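Local coordinates for protein glutamate receptor 1 (Adineta vaga, PDB 4IO4) that binds L-glutamate and, here, serine, as the ligand-binding domain of a receptor that is probably a ligand-gated ion channel, at residues 160-165 with 177-182; 135-140 with 154-159; 15-20 with 65-70; 85-90 with 203-208. All blocks are in the same frame, centred on the assembly; numbering follows the deposited sequence.

In the fold
All four contacts touch the bound serine, so a small ligand is held here by segments far apart in sequence, from 15-20 to 203-208. Contacts 1 and 2 belong to the lobe that carries strands 134-136, 157-159 and 176-180, and they join where R136 NH2 lies 3.0 Å from F178 O, a probable hydrogen bond. Y67 of contact 3 lies with a ring face on the serine and bonds to contacts 1 and 4: R162 NH2 is 3.0 Å from Y67 OH, and Y67 OH is 2.7 Å from D85 OD1. A salt bridge, R162 NH2 to D85 OD2 at 3.1 Å, ties contact 1 to contact 4. The centres of contacts 2 and 4 are about 17 Å apart, with the serine reaching both.

Contact 1: 160-165 with 177-182; sequences KSRQEM and SFMDIG. With SER (serine), chain C.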
loop_
_atom_site.group_PDB
_atom_site.type_symbol
_atom_site.label_atom_id
_atom_site.label_comp_id
_atom_site.label_asym_id
_atom_site.label_seq_id
_atom_site.Cartn_x
_atom_site.Cartn_y
_atom_site.Cartn_z
ATOM N N LYS A 160 10.777 21.282 -14.059
ATOM C CA LYS A 160 9.490 21.833 -13.602
ATOM C C LYS A 160 8.292 20.972 -13.990
ATOM O O LYS A 160 7.178 21.251 -13.556
ATOM C CB LYS A 160 9.279 23.248 -14.144
ATOM C CG LYS A 160 8.949 23.318 -15.634
ATOM C CD LYS A 160 9.245 24.724 -16.216
ATOM C CE LYS A 160 8.907 24.840 -17.709
ATOM N NZ LYS A 160 9.114 26.239 -18.239
ATOM N N SER A 161 8.502 19.930 -14.796
ATOM C CA SER A 161 7.389 19.105 -15.224
ATOM C C SER A 161 7.900 17.867 -15.936
ATOM O O SER A 161 9.071 17.805 -16.290
ATOM C CB SER A 161 6.574 19.881 -16.221
ATOM O OG SER A 161 7.397 20.120 -17.341
ATOM N N ARG A 162 7.013 16.911 -16.195
ATOM C CA ARG A 162 7.396 15.715 -16.964
ATOM C C ARG A 162 7.801 16.130 -18.364
ATOM O O ARG A 162 8.812 15.654 -18.875
ATOM C CB ARG A 162 6.292 14.639 -17.002
ATOM C CG ARG A 162 6.007 13.999 -15.653
ATOM C CD ARG A 162 5.036 12.791 -15.731
ATOM N NE ARG A 162 4.798 12.223 -14.404
ATOM C CZ ARG A 162 3.913 12.701 -13.521
ATOM N NH1 ARG A 162 3.171 13.754 -13.809
ATOM N NH2 ARG A 162 3.781 12.123 -12.332
ATOM N N GLN A 163 7.067 17.061 -18.965
ATOM C CA GLN A 163 7.442 17.526 -20.296
ATOM C C GLN A 163 8.900 17.984 -20.327
ATOM O O GLN A 163 9.645 17.603 -21.222
ATOM C CB GLN A 163 6.541 18.649 -20.805
ATOM C CG GLN A 163 6.587 18.780 -22.334
ATOM C CD GLN A 163 6.325 17.446 -23.023
ATOM O OE1 GLN A 163 5.339 16.761 -22.733
ATOM N NE2 GLN A 163 7.219 17.062 -23.914
ATOM N N GLU A 164 9.317 18.795 -19.360
ATOM C CA GLU A 164 10.692 19.275 -19.373
ATOM C C GLU A 164 11.652 18.105 -19.206
ATOM O O GLU A 164 12.752 18.048 -19.802
ATOM C CB GLU A 164 10.909 20.356 -18.307
ATOM C CG GLU A 164 12.309 20.910 -18.333
ATOM C CD GLU A 164 12.494 22.148 -17.470
ATOM O OE1 GLU A 164 11.932 22.190 -16.359
ATOM O OE2 GLU A 164 13.220 23.073 -17.904
ATOM N N MET A 165 11.227 17.136 -18.414
ATOM C CA MET A 165 12.028 15.943 -18.214
ATOM C C MET A 165 12.251 15.210 -19.542
ATOM O O MET A 165 13.369 14.855 -19.880
ATOM C CB MET A 165 11.339 15.036 -17.190
ATOM C CG MET A 165 12.113 13.780 -16.827
ATOM S SD MET A 165 11.196 12.726 -15.655
ATOM C CE MET A 165 9.694 12.389 -16.572
ATOM N N SER A 177 16.573 10.439 -15.315
ATOM C CA SER A 177 15.680 11.000 -14.330
ATOM C C SER A 177 14.975 9.851 -13.598
ATOM O O SER A 177 15.254 8.692 -13.863
ATOM C CB SER A 177 14.633 11.912 -14.956
ATOM O OG SER A 177 13.993 12.642 -13.911
ATOM N N PHE A 178 14.083 10.199 -12.679
ATOM C CA PHE A 178 13.247 9.226 -11.956
ATOM C C PHE A 178 11.774 9.365 -12.306
ATOM O O PHE A 178 11.271 10.485 -12.439
ATOM C CB PHE A 178 13.365 9.413 -10.458
ATOM C CG PHE A 178 14.756 9.241 -9.917
ATOM C CD1 PHE A 178 15.692 8.444 -10.563
ATOM C CD2 PHE A 178 15.117 9.857 -8.723
ATOM C CE1 PHE A 178 16.984 8.291 -10.048
ATOM C CE2 PHE A 178 16.425 9.699 -8.212
ATOM C CZ PHE A 178 17.338 8.898 -8.876
ATOM N N MET A 179 11.071 8.227 -12.411
ATOM C CA MET A 179 9.621 8.225 -12.648
ATOM C C MET A 179 8.965 7.116 -11.845
ATOM O O MET A 179 9.555 6.057 -11.646
ATOM C CB MET A 179 9.255 7.961 -14.112
ATOM C CG MET A 179 9.308 9.143 -15.032
ATOM S SD MET A 179 8.575 8.742 -16.646
ATOM C CE MET A 179 6.847 9.014 -16.317
ATOM N N ASP A 180 7.712 7.342 -11.458
ATOM C CA ASP A 180 6.909 6.302 -10.858
ATOM C C ASP A 180 6.752 5.216 -11.879
ATOM O O ASP A 180 6.692 5.473 -13.072
ATOM C CB ASP A 180 5.521 6.806 -10.479
ATOM C CG ASP A 180 5.552 7.922 -9.453
ATOM O OD1 ASP A 180 6.400 7.874 -8.529
ATOM O OD2 ASP A 180 4.717 8.852 -9.573
ATOM N N ILE A 181 6.671 3.990 -11.395
ATOM C CA ILE A 181 6.666 2.842 -12.255
ATOM C C ILE A 181 5.482 2.749 -13.206
ATOM O O ILE A 181 5.658 2.402 -14.377
ATOM C CB ILE A 181 6.778 1.560 -11.416
ATOM C CG1 ILE A 181 7.159 0.380 -12.319
ATOM C CG2 ILE A 181 5.522 1.298 -10.612
ATOM C CD1 ILE A 181 7.627 -0.829 -11.523
ATOM N N GLY A 182 4.281 3.070 -12.729
ATOM C CA GLY A 182 3.099 2.916 -13.564
ATOM C C GLY A 182 3.182 3.817 -14.772
ATOM O O GLY A 182 3.014 3.371 -15.899
HETATM N N SER C . 4.173 10.458 -7.351
HETATM C CA SER C . 5.154 11.606 -7.326
HETATM C C SER C . 4.835 12.555 -6.201
HETATM O O SER C . 3.718 12.497 -5.597
HETATM C CB SER C . 5.194 12.364 -8.659
HETATM O OG SER C . 5.875 11.617 -9.649
HETATM O OXT SER C . 5.706 13.392 -5.896
#
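The guanidinium of R162 turns an edge to the strand: M179 CE and D180 OD2 both lie near its plane, while the serine hydroxyl comes in obliquely, with SER OG 3.4 Å from R162 NH2. The arginine is extended from CG to NE, and this length carries the flat group from the first turn of helix 162-171 to the end of strand 176-180. R162 NH2 remains 4.4 Å from D180 OD2, beyond a salt bridge; its polar partners are Y67 and D85. D180 OD2 instead takes two bonds from the ligand, from SER N at 2.8 Å and SER OG at 3.0 Å, and N105 holds the other oxygen, OD1. Deeper in, the extended chain of M165 (CG anti to the backbone N, chi1 -177°) puts M165 SD 3.3 Å from S177 OG, a hydroxyl engaged with G134 O. A bend at chi3 (59°) turns M165 CE onto M179 CG, 3.6 Å away. S161 OG caps the helix by accepting from E164 N. M165 and M179 thus pack together on the buried side; at the pocket end R162, although already paired with D85, would probably add to the stabilisation of ionised D180 beside the ligand's amino group.

Contact 2: 135-140 with 154-159; sequences IRIGTA and RNFYPL. With SER (serine), chain C.
R136 and L159 sit side by side on neighbouring parallel strands, their CA atoms 4.3 Å apart, and the arginine can be followed from there into the ligand pocket. Its CB passes the carbonyl oxygen of L159. CG then rests on L159 CB at 3.8 Å, an apolar start for a polar side chain. A turn at chi3 (-72°) redirects the chain past M165, and the guanidinium, coming against M179, ends with an edge toward the serine hydroxyl: R136 NH1 donates to SER OG over 3.2 Å. NH2 is held by the carbonyl of F178, so the protein fixes one nitrogen while the other serves the ligand.

Backbone bonds alternate between the strands. I135 N donates to Y157 O, L159 N to I135 O, and I137 N to L159 O, the last at 3.1 Å. A water lies within hydrogen-bonding distance of I137 O and L159 O (2.6 and 2.8 Å), though its protons may be shared with other acceptors. On the sheet face carrying I135 and P158, I135 CB lies over the F156 ring in a CH-pi contact, 3.9 Å from its centroid. I137, past the end of the strand, brings CG2 to the ring edge.

Beyond the strand, T139 is the N-cap of helix 140-149, and A140 N at its first turn donates to SER OXT over 2.9 Å. Strand 134-136, helix 140-149 and strand 157-159 form a beta-alpha-beta unit, whose helix start receives the ligand carboxylate, an arrangement well known in the clamshell domains of periplasmic binding proteins and ionotropic glutamate receptors.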
loop_
_atom_site.group_PDB
_atom_site.type_symbol
_atom_site.label_atom_id
_atom_site.label_comp_id
_atom_site.label_asym_id
_atom_site.label_seq_id
_atom_site.Cartn_x
_atom_site.Cartn_y
_atom_site.Cartn_z
ATOM N N ILE A 135 15.890 16.090 -12.043
ATOM C CA ILE A 135 14.977 15.757 -10.945
ATOM C C ILE A 135 13.873 16.763 -10.919
ATOM O O ILE A 135 14.127 17.966 -10.785
ATOM C CB ILE A 135 15.687 15.814 -9.585
ATOM C CG1 ILE A 135 16.785 14.739 -9.490
ATOM C CG2 ILE A 135 14.655 15.720 -8.451
ATOM C CD1 ILE A 135 16.294 13.310 -9.437
ATOM N N ARG A 136 12.640 16.292 -11.043
ATOM C CA ARG A 136 11.502 17.165 -10.948
ATOM C C ARG A 136 11.351 17.679 -9.510
ATOM O O ARG A 136 11.146 16.901 -8.576
ATOM C CB ARG A 136 10.247 16.424 -11.377
ATOM C CG ARG A 136 10.083 16.249 -12.879
ATOM C CD ARG A 136 8.828 15.344 -13.218
ATOM N NE ARG A 136 9.115 13.957 -12.870
ATOM C CZ ARG A 136 8.263 13.122 -12.284
ATOM N NH1 ARG A 136 7.034 13.512 -11.946
ATOM N NH2 ARG A 136 8.664 11.884 -12.021
ATOM N N ILE A 137 11.437 18.984 -9.328
ATOM C CA ILE A 137 11.312 19.537 -7.985
ATOM C C ILE A 137 9.874 19.346 -7.466
ATOM O O ILE A 137 8.902 19.334 -8.245
ATOM C CB ILE A 137 11.735 21.015 -7.935
ATOM C CG1 ILE A 137 10.839 21.868 -8.826
ATOM C CG2 ILE A 137 13.238 21.149 -8.319
ATOM C CD1 ILE A 137 11.122 23.382 -8.702
ATOM N N GLY A 138 9.755 19.187 -6.151
ATOM C CA GLY A 138 8.470 19.019 -5.498
ATOM C C GLY A 138 7.846 17.656 -5.755
ATOM O O GLY A 138 6.629 17.525 -5.802
ATOM N N THR A 139 8.689 16.655 -5.964
ATOM C CA THR A 139 8.238 15.275 -6.120
ATOM C C THR A 139 8.958 14.392 -5.140
ATOM O O THR A 139 9.988 14.762 -4.562
ATOM C CB THR A 139 8.485 14.712 -7.536
ATOM O OG1 THR A 139 9.897 14.584 -7.795
ATOM C CG2 THR A 139 7.843 15.602 -8.577
ATOM N N ALA A 140 8.429 13.197 -4.974
ATOM C CA ALA A 140 9.034 12.229 -4.085
ATOM C C ALA A 140 10.401 11.807 -4.604
ATOM O O ALA A 140 11.307 11.481 -3.822
ATOM C CB ALA A 140 8.113 11.038 -3.927
ATOM N N ARG A 154 21.309 20.091 -3.128
ATOM C CA ARG A 154 20.439 20.263 -4.289
ATOM C C ARG A 154 21.297 20.599 -5.505
ATOM O O ARG A 154 21.303 21.720 -5.988
ATOM C CB ARG A 154 19.356 21.317 -4.036
ATOM C CG ARG A 154 18.042 20.694 -3.590
ATOM C CD ARG A 154 17.025 21.714 -3.120
ATOM N NE ARG A 154 16.221 21.160 -2.048
ATOM C CZ ARG A 154 16.524 21.217 -0.753
ATOM N NH1 ARG A 154 17.628 21.822 -0.331
ATOM N NH2 ARG A 154 15.700 20.662 0.132
ATOM N N ASN A 155 22.034 19.597 -5.989
ATOM C CA ASN A 155 23.030 19.804 -7.026
ATOM C C ASN A 155 22.632 19.180 -8.367
ATOM O O ASN A 155 23.458 19.060 -9.279
ATOM C CB ASN A 155 24.394 19.247 -6.554
ATOM C CG ASN A 155 24.319 17.757 -6.205
ATOM O OD1 ASN A 155 23.335 17.099 -6.516
ATOM N ND2 ASN A 155 25.367 17.227 -5.594
ATOM N N PHE A 156 21.373 18.770 -8.471
ATOM C CA PHE A 156 20.835 18.162 -9.692
ATOM C C PHE A 156 20.396 19.228 -10.700
ATOM O O PHE A 156 20.421 20.451 -10.430
ATOM C CB PHE A 156 19.639 17.272 -9.376
ATOM C CG PHE A 156 18.602 17.939 -8.487
ATOM C CD1 PHE A 156 17.672 18.816 -9.008
ATOM C CD2 PHE A 156 18.591 17.708 -7.122
ATOM C CE1 PHE A 156 16.736 19.436 -8.162
ATOM C CE2 PHE A 156 17.668 18.321 -6.292
ATOM C CZ PHE A 156 16.759 19.191 -6.803
ATOM N N TYR A 157 19.949 18.745 -11.847
ATOM C CA TYR A 157 19.355 19.575 -12.888
ATOM C C TYR A 157 17.848 19.649 -12.614
ATOM O O TYR A 157 17.132 18.646 -12.712
ATOM C CB TYR A 157 19.625 18.980 -14.265
ATOM C CG TYR A 157 19.249 19.899 -15.403
ATOM C CD1 TYR A 157 17.922 20.029 -15.815
ATOM C CD2 TYR A 157 20.209 20.652 -16.053
ATOM C CE1 TYR A 157 17.577 20.887 -16.847
ATOM C CE2 TYR A 157 19.864 21.518 -17.078
ATOM C CZ TYR A 157 18.552 21.623 -17.473
ATOM O OH TYR A 157 18.230 22.493 -18.487
ATOM N N PRO A 158 17.365 20.822 -12.217
ATOM C CA PRO A 158 15.982 20.846 -11.747
ATOM C C PRO A 158 15.011 20.821 -12.920
ATOM O O PRO A 158 15.287 21.397 -13.959
ATOM C CB PRO A 158 15.892 22.167 -10.986
ATOM C CG PRO A 158 16.926 23.022 -11.602
ATOM C CD PRO A 158 18.019 22.132 -12.098
ATOM N N LEU A 159 13.890 20.139 -12.756
ATOM C CA LEU A 159 12.863 20.073 -13.798
ATOM C C LEU A 159 11.504 20.506 -13.266
ATOM O O LEU A 159 11.092 20.110 -12.158
ATOM C CB LEU A 159 12.734 18.633 -14.316
ATOM C CG LEU A 159 13.995 17.994 -14.879
ATOM C CD1 LEU A 159 13.898 16.467 -14.978
ATOM C CD2 LEU A 159 14.317 18.583 -16.255
HETATM N N SER C . 4.173 10.458 -7.351
HETATM C CA SER C . 5.154 11.606 -7.326
HETATM C C SER C . 4.835 12.555 -6.201
HETATM O O SER C . 3.718 12.497 -5.597
HETATM C CB SER C . 5.194 12.364 -8.659
HETATM O OG SER C . 5.875 11.617 -9.649
HETATM O OXT SER C . 5.706 13.392 -5.896
HETATM O O HOH W 1 8.670 19.910 -10.801
#

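Contact 3: 15-20 with 65-70; sequences IESVPF and TSYTGL. With SER (serine), chain C.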
loop_
_atom_site.group_PDB
_atom_site.type_symbol
_atom_site.label_atom_id
_atom_site.label_comp_id
_atom_site.label_asym_id
_atom_site.label_seq_id
_atom_site.Cartn_x
_atom_site.Cartn_y
_atom_site.Cartn_z
ATOM N N ILE A 15 -4.236 16.663 -11.255
ATOM C CA ILE A 15 -2.998 17.143 -11.818
ATOM C C ILE A 15 -2.658 16.303 -13.078
ATOM O O ILE A 15 -2.778 15.085 -13.075
ATOM C CB ILE A 15 -1.896 17.151 -10.734
ATOM C CG1 ILE A 15 -0.551 17.588 -11.313
ATOM C CG2 ILE A 15 -1.748 15.791 -10.052
ATOM C CD1 ILE A 15 0.475 17.977 -10.228
ATOM N N GLU A 16 -2.307 16.983 -14.168
ATOM C CA GLU A 16 -2.122 16.293 -15.437
ATOM C C GLU A 16 -1.007 15.288 -15.272
ATOM O O GLU A 16 0.053 15.578 -14.731
ATOM C CB GLU A 16 -1.819 17.235 -16.593
ATOM C CG GLU A 16 -1.813 16.574 -17.963
ATOM C CD GLU A 16 -0.464 16.032 -18.416
ATOM O OE1 GLU A 16 0.592 16.528 -17.958
ATOM O OE2 GLU A 16 -0.452 15.123 -19.276
ATOM N N SER A 17 -1.301 14.095 -15.741
ATOM C CA SER A 17 -0.374 12.974 -15.771
ATOM C C SER A 17 -0.999 11.808 -16.532
ATOM O O SER A 17 -1.760 11.039 -15.983
ATOM C CB SER A 17 -0.062 12.521 -14.347
ATOM O OG SER A 17 0.910 11.500 -14.365
ATOM N N VAL A 18 -0.644 11.649 -17.796
ATOM C CA VAL A 18 -1.175 10.556 -18.609
ATOM C C VAL A 18 -0.717 9.218 -18.033
ATOM O O VAL A 18 0.469 9.044 -17.761
ATOM C CB VAL A 18 -0.647 10.674 -20.054
ATOM C CG1 VAL A 18 -1.092 9.501 -20.898
ATOM C CG2 VAL A 18 -1.124 11.982 -20.690
ATOM N N PRO A 19 -1.640 8.250 -17.873
ATOM C CA PRO A 19 -3.064 8.231 -18.185
ATOM C C PRO A 19 -3.971 8.331 -16.946
ATOM O O PRO A 19 -5.135 7.921 -17.015
ATOM C CB PRO A 19 -3.237 6.855 -18.838
ATOM C CG PRO A 19 -2.286 6.010 -18.080
ATOM C CD PRO A 19 -1.162 6.892 -17.571
ATOM N N PHE A 20 -3.442 8.866 -15.852
ATOM C CA PHE A 20 -4.231 9.214 -14.677
ATOM C C PHE A 20 -5.187 10.367 -14.990
ATOM O O PHE A 20 -6.408 10.264 -14.821
ATOM C CB PHE A 20 -3.299 9.579 -13.505
ATOM C CG PHE A 20 -2.701 8.386 -12.814
ATOM C CD1 PHE A 20 -3.480 7.570 -12.037
ATOM C CD2 PHE A 20 -1.342 8.061 -12.948
ATOM C CE1 PHE A 20 -2.945 6.469 -11.395
ATOM C CE2 PHE A 20 -0.809 6.958 -12.316
ATOM C CZ PHE A 20 -1.615 6.158 -11.528
ATOM N N THR A 65 2.331 23.150 -11.907
ATOM C CA THR A 65 2.110 22.850 -10.480
ATOM C C THR A 65 2.878 21.578 -10.129
ATOM O O THR A 65 2.837 20.590 -10.869
ATOM C CB THR A 65 0.605 22.624 -10.152
ATOM O OG1 THR A 65 -0.151 23.774 -10.494
ATOM C CG2 THR A 65 0.386 22.304 -8.656
ATOM N N SER A 66 3.605 21.590 -9.021
ATOM C CA SER A 66 4.305 20.387 -8.588
ATOM C C SER A 66 3.415 19.559 -7.691
ATOM O O SER A 66 2.346 20.012 -7.309
ATOM C CB SER A 66 5.587 20.735 -7.827
ATOM O OG SER A 66 5.296 21.318 -6.574
ATOM N N TYR A 67 3.844 18.343 -7.361
ATOM C CA TYR A 67 3.035 17.473 -6.509
ATOM C C TYR A 67 2.961 18.005 -5.085
ATOM O O TYR A 67 1.877 18.069 -4.445
ATOM C CB TYR A 67 3.524 16.028 -6.583
ATOM C CG TYR A 67 3.012 15.380 -7.833
ATOM C CD1 TYR A 67 3.590 15.641 -9.053
ATOM C CD2 TYR A 67 1.913 14.538 -7.807
ATOM C CE1 TYR A 67 3.080 15.055 -10.223
ATOM C CE2 TYR A 67 1.393 13.966 -8.975
ATOM C CZ TYR A 67 1.963 14.240 -10.164
ATOM O OH TYR A 67 1.462 13.672 -11.315
ATOM N N THR A 68 4.101 18.479 -4.610
ATOM C CA THR A 68 4.148 19.126 -3.312
ATOM C C THR A 68 3.303 20.397 -3.333
ATOM O O THR A 68 2.620 20.708 -2.358
ATOM C CB THR A 68 5.623 19.354 -2.918
ATOM O OG1 THR A 68 6.128 18.089 -2.500
ATOM C CG2 THR A 68 5.745 20.321 -1.786
ATOM N N GLY A 69 3.322 21.114 -4.447
ATOM C CA GLY A 69 2.521 22.305 -4.614
ATOM C C GLY A 69 1.025 22.007 -4.524
ATOM O O GLY A 69 0.248 22.773 -3.931
ATOM N N LEU A 70 0.608 20.901 -5.124
ATOM C CA LEU A 70 -0.804 20.499 -5.045
ATOM C C LEU A 70 -1.217 20.208 -3.600
ATOM O O LEU A 70 -2.246 20.681 -3.098
ATOM C CB LEU A 70 -1.035 19.295 -5.933
ATOM C CG LEU A 70 -2.430 18.677 -6.000
ATOM C CD1 LEU A 70 -3.411 19.629 -6.599
ATOM C CD2 LEU A 70 -2.390 17.388 -6.798
HETATM N N SER C . 4.173 10.458 -7.351
HETATM C CA SER C . 5.154 11.606 -7.326
HETATM C C SER C . 4.835 12.555 -6.201
HETATM O O SER C . 3.718 12.497 -5.597
HETATM C CB SER C . 5.194 12.364 -8.659
HETATM O OG SER C . 5.875 11.617 -9.649
HETATM O OXT SER C . 5.706 13.392 -5.896
#
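I15 and Y67 meet at one wall of the clamshell's ligand pocket, where the tyrosine lies over the bound amino acid, as its counterpart does in AMPA and kainate receptors. The ring is sandwiched. I15 CD1 sits over the centre of one face, 4.0 Å from the centroid and 12° off the normal, a CH-pi contact; over the opposite face lies SER CB, 3.6 Å above the ring plane. The isoleucine reaches there because CG1 stands anti to the backbone N (chi1 177°) and the chain stays extended to CD1, which also comes within 3.6 Å of T65 O. The other branch, I15 CG2, packs 3.7 Å from L70 CD2 and close to Y67 CE2. At the far end of the ring, Y67 OH lies 3.6 Å from S17 CB; hydroxyl and S17 OG are both bonded to the carboxylate of D85, which with R162 tethers that end of the ring. S66 OG caps the helix through G69 N. The segment 15-20 links strands 9-14 and 22-27, with V18 and P19 resting on helix 181-190, while the first turn of helix 67-75 is joined through T68 to G138 ahead of helix 140-149.

Contact 4: 85-90 with 203-208; sequences DITVTS and DKSTFG. With SER (serine), chain C.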
loop_
_atom_site.group_PDB
_atom_site.type_symbol
_atom_site.label_atom_id
_atom_site.label_comp_id
_atom_site.label_asym_id
_atom_site.label_seq_id
_atom_site.Cartn_x
_atom_site.Cartn_y
_atom_site.Cartn_z
ATOM N N ASP A 85 -1.827 10.571 -8.993
ATOM C CA ASP A 85 -0.668 9.736 -8.700
ATOM C C ASP A 85 0.221 10.438 -7.663
ATOM O O ASP A 85 1.349 10.853 -7.946
ATOM C CB ASP A 85 0.083 9.389 -10.001
ATOM C CG ASP A 85 0.343 10.610 -10.911
ATOM O OD1 ASP A 85 -0.274 11.684 -10.708
ATOM O OD2 ASP A 85 1.190 10.508 -11.847
ATOM N N ILE A 86 -0.319 10.583 -6.454
ATOM C CA ILE A 86 0.274 11.393 -5.410
ATOM C C ILE A 86 0.847 10.467 -4.339
ATOM O O ILE A 86 0.121 9.736 -3.657
ATOM C CB ILE A 86 -0.750 12.332 -4.799
ATOM C CG1 ILE A 86 -1.436 13.155 -5.868
ATOM C CG2 ILE A 86 -0.123 13.218 -3.758
ATOM C CD1 ILE A 86 -2.714 13.922 -5.324
ATOM N N THR A 87 2.172 10.492 -4.215
ATOM C CA THR A 87 2.872 9.649 -3.282
ATOM C C THR A 87 2.671 10.079 -1.848
ATOM O O THR A 87 2.789 11.257 -1.514
ATOM C CB THR A 87 4.378 9.627 -3.644
ATOM O OG1 THR A 87 4.504 9.182 -4.994
ATOM C CG2 THR A 87 5.160 8.746 -2.716
ATOM N N VAL A 88 2.345 9.115 -0.990
ATOM C CA VAL A 88 2.237 9.392 0.431
ATOM C C VAL A 88 3.647 9.499 1.022
ATOM O O VAL A 88 4.431 8.561 0.921
ATOM C CB VAL A 88 1.440 8.293 1.174
ATOM C CG1 VAL A 88 1.243 8.706 2.602
ATOM C CG2 VAL A 88 0.085 8.047 0.523
ATOM N N THR A 89 3.991 10.643 1.605
ATOM C CA THR A 89 5.318 10.844 2.222
ATOM C C THR A 89 5.201 11.400 3.635
ATOM O O THR A 89 4.202 12.024 3.987
ATOM C CB THR A 89 6.241 11.848 1.426
ATOM O OG1 THR A 89 5.716 13.184 1.526
ATOM C CG2 THR A 89 6.325 11.471 -0.029
ATOM N N SER A 90 6.237 11.194 4.447
ATOM C CA SER A 90 6.251 11.685 5.823
ATOM C C SER A 90 6.099 13.211 5.878
ATOM O O SER A 90 5.334 13.739 6.686
ATOM C CB SER A 90 7.527 11.260 6.557
ATOM O OG SER A 90 8.708 11.735 5.908
ATOM N N ASP A 203 12.277 2.919 -3.793
ATOM C CA ASP A 203 11.338 3.767 -3.052
ATOM C C ASP A 203 9.910 3.204 -3.110
ATOM O O ASP A 203 8.978 3.871 -3.571
ATOM C CB ASP A 203 11.379 5.219 -3.559
ATOM C CG ASP A 203 10.923 6.203 -2.506
ATOM O OD1 ASP A 203 11.274 6.000 -1.323
ATOM O OD2 ASP A 203 10.196 7.159 -2.842
ATOM N N LYS A 204 9.750 1.973 -2.639
ATOM C CA LYS A 204 8.412 1.394 -2.516
ATOM C C LYS A 204 7.532 2.296 -1.646
ATOM O O LYS A 204 7.928 2.695 -0.535
ATOM C CB LYS A 204 8.497 -0.009 -1.903
ATOM C CG LYS A 204 9.336 -0.961 -2.740
ATOM C CD LYS A 204 9.244 -2.415 -2.288
ATOM C CE LYS A 204 10.159 -3.317 -3.143
ATOM N NZ LYS A 204 9.843 -3.271 -4.616
ATOM N N SER A 205 6.348 2.592 -2.149
ATOM C CA SER A 205 5.473 3.601 -1.576
ATOM C C SER A 205 4.034 3.329 -1.989
ATOM O O SER A 205 3.728 2.250 -2.512
ATOM C CB SER A 205 5.918 4.965 -2.067
ATOM O OG SER A 205 6.070 4.975 -3.487
ATOM N N THR A 206 3.142 4.279 -1.725
ATOM C CA THR A 206 1.743 4.185 -2.137
ATOM C C THR A 206 1.253 5.526 -2.630
ATOM O O THR A 206 1.848 6.570 -2.329
ATOM C CB THR A 206 0.835 3.767 -0.960
ATOM O OG1 THR A 206 0.954 4.718 0.108
ATOM C CG2 THR A 206 1.246 2.381 -0.463
ATOM N N PHE A 207 0.187 5.490 -3.404
ATOM C CA PHE A 207 -0.541 6.675 -3.766
ATOM C C PHE A 207 -1.775 6.738 -2.873
ATOM O O PHE A 207 -2.452 5.736 -2.653
ATOM C CB PHE A 207 -1.024 6.671 -5.226
ATOM C CG PHE A 207 0.068 6.668 -6.267
ATOM C CD1 PHE A 207 1.310 7.238 -6.022
ATOM C CD2 PHE A 207 -0.189 6.153 -7.542
ATOM C CE1 PHE A 207 2.280 7.255 -7.012
ATOM C CE2 PHE A 207 0.795 6.139 -8.533
ATOM C CZ PHE A 207 2.020 6.689 -8.280
ATOM N N GLY A 208 -2.098 7.927 -2.391
ATOM C CA GLY A 208 -3.314 8.132 -1.624
ATOM C C GLY A 208 -4.040 9.390 -2.083
ATOM O O GLY A 208 -3.434 10.277 -2.683
HETATM N N SER C . 4.173 10.458 -7.351
HETATM C CA SER C . 5.154 11.606 -7.326
HETATM C C SER C . 4.835 12.555 -6.201
HETATM O O SER C . 3.718 12.497 -5.597
HETATM C CB SER C . 5.194 12.364 -8.659
HETATM O OG SER C . 5.875 11.617 -9.649
HETATM O OXT SER C . 5.706 13.392 -5.896
HETATM O O HOH W 2 4.381 6.056 0.505
#
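D85 and F207 meet beside a single beta bridge, T87 with F207, that ties the loop 85-90 to strand 200-211, one of the two long strands that probably link the lobes of the clamshell. The touching parts run steeply across each other, 107° apart. Backbone hydrogen bonds come first: V88 N donates to T206 O over 2.9 Å, and G208 N donates to I86 O over 3.1 Å.

Ring packing follows. D85 lies over one face of the F207 ring, CA above the centre and CB making a CH-pi contact, while T87 OG1 lies in the ring plane at the edge, 3.6 Å from F207 CE1.

Ligand bonds form the third group. T87 N donates to SER O at 2.9 Å and an angle of 170°. SER N donates both to D85 O and to T87 OG1, the latter at 2.7 Å. T87 OG1 stands beside its backbone N (chi1 -57°), which lets hydroxyl and N-H both face the ligand; D180 also engages the amino group. D203, beyond the bridge, pairs with R147 and with R229 of the second subunit. V88 CG2 lies 3.5 Å from T206 OG1 and 3.6 Å from G208 N.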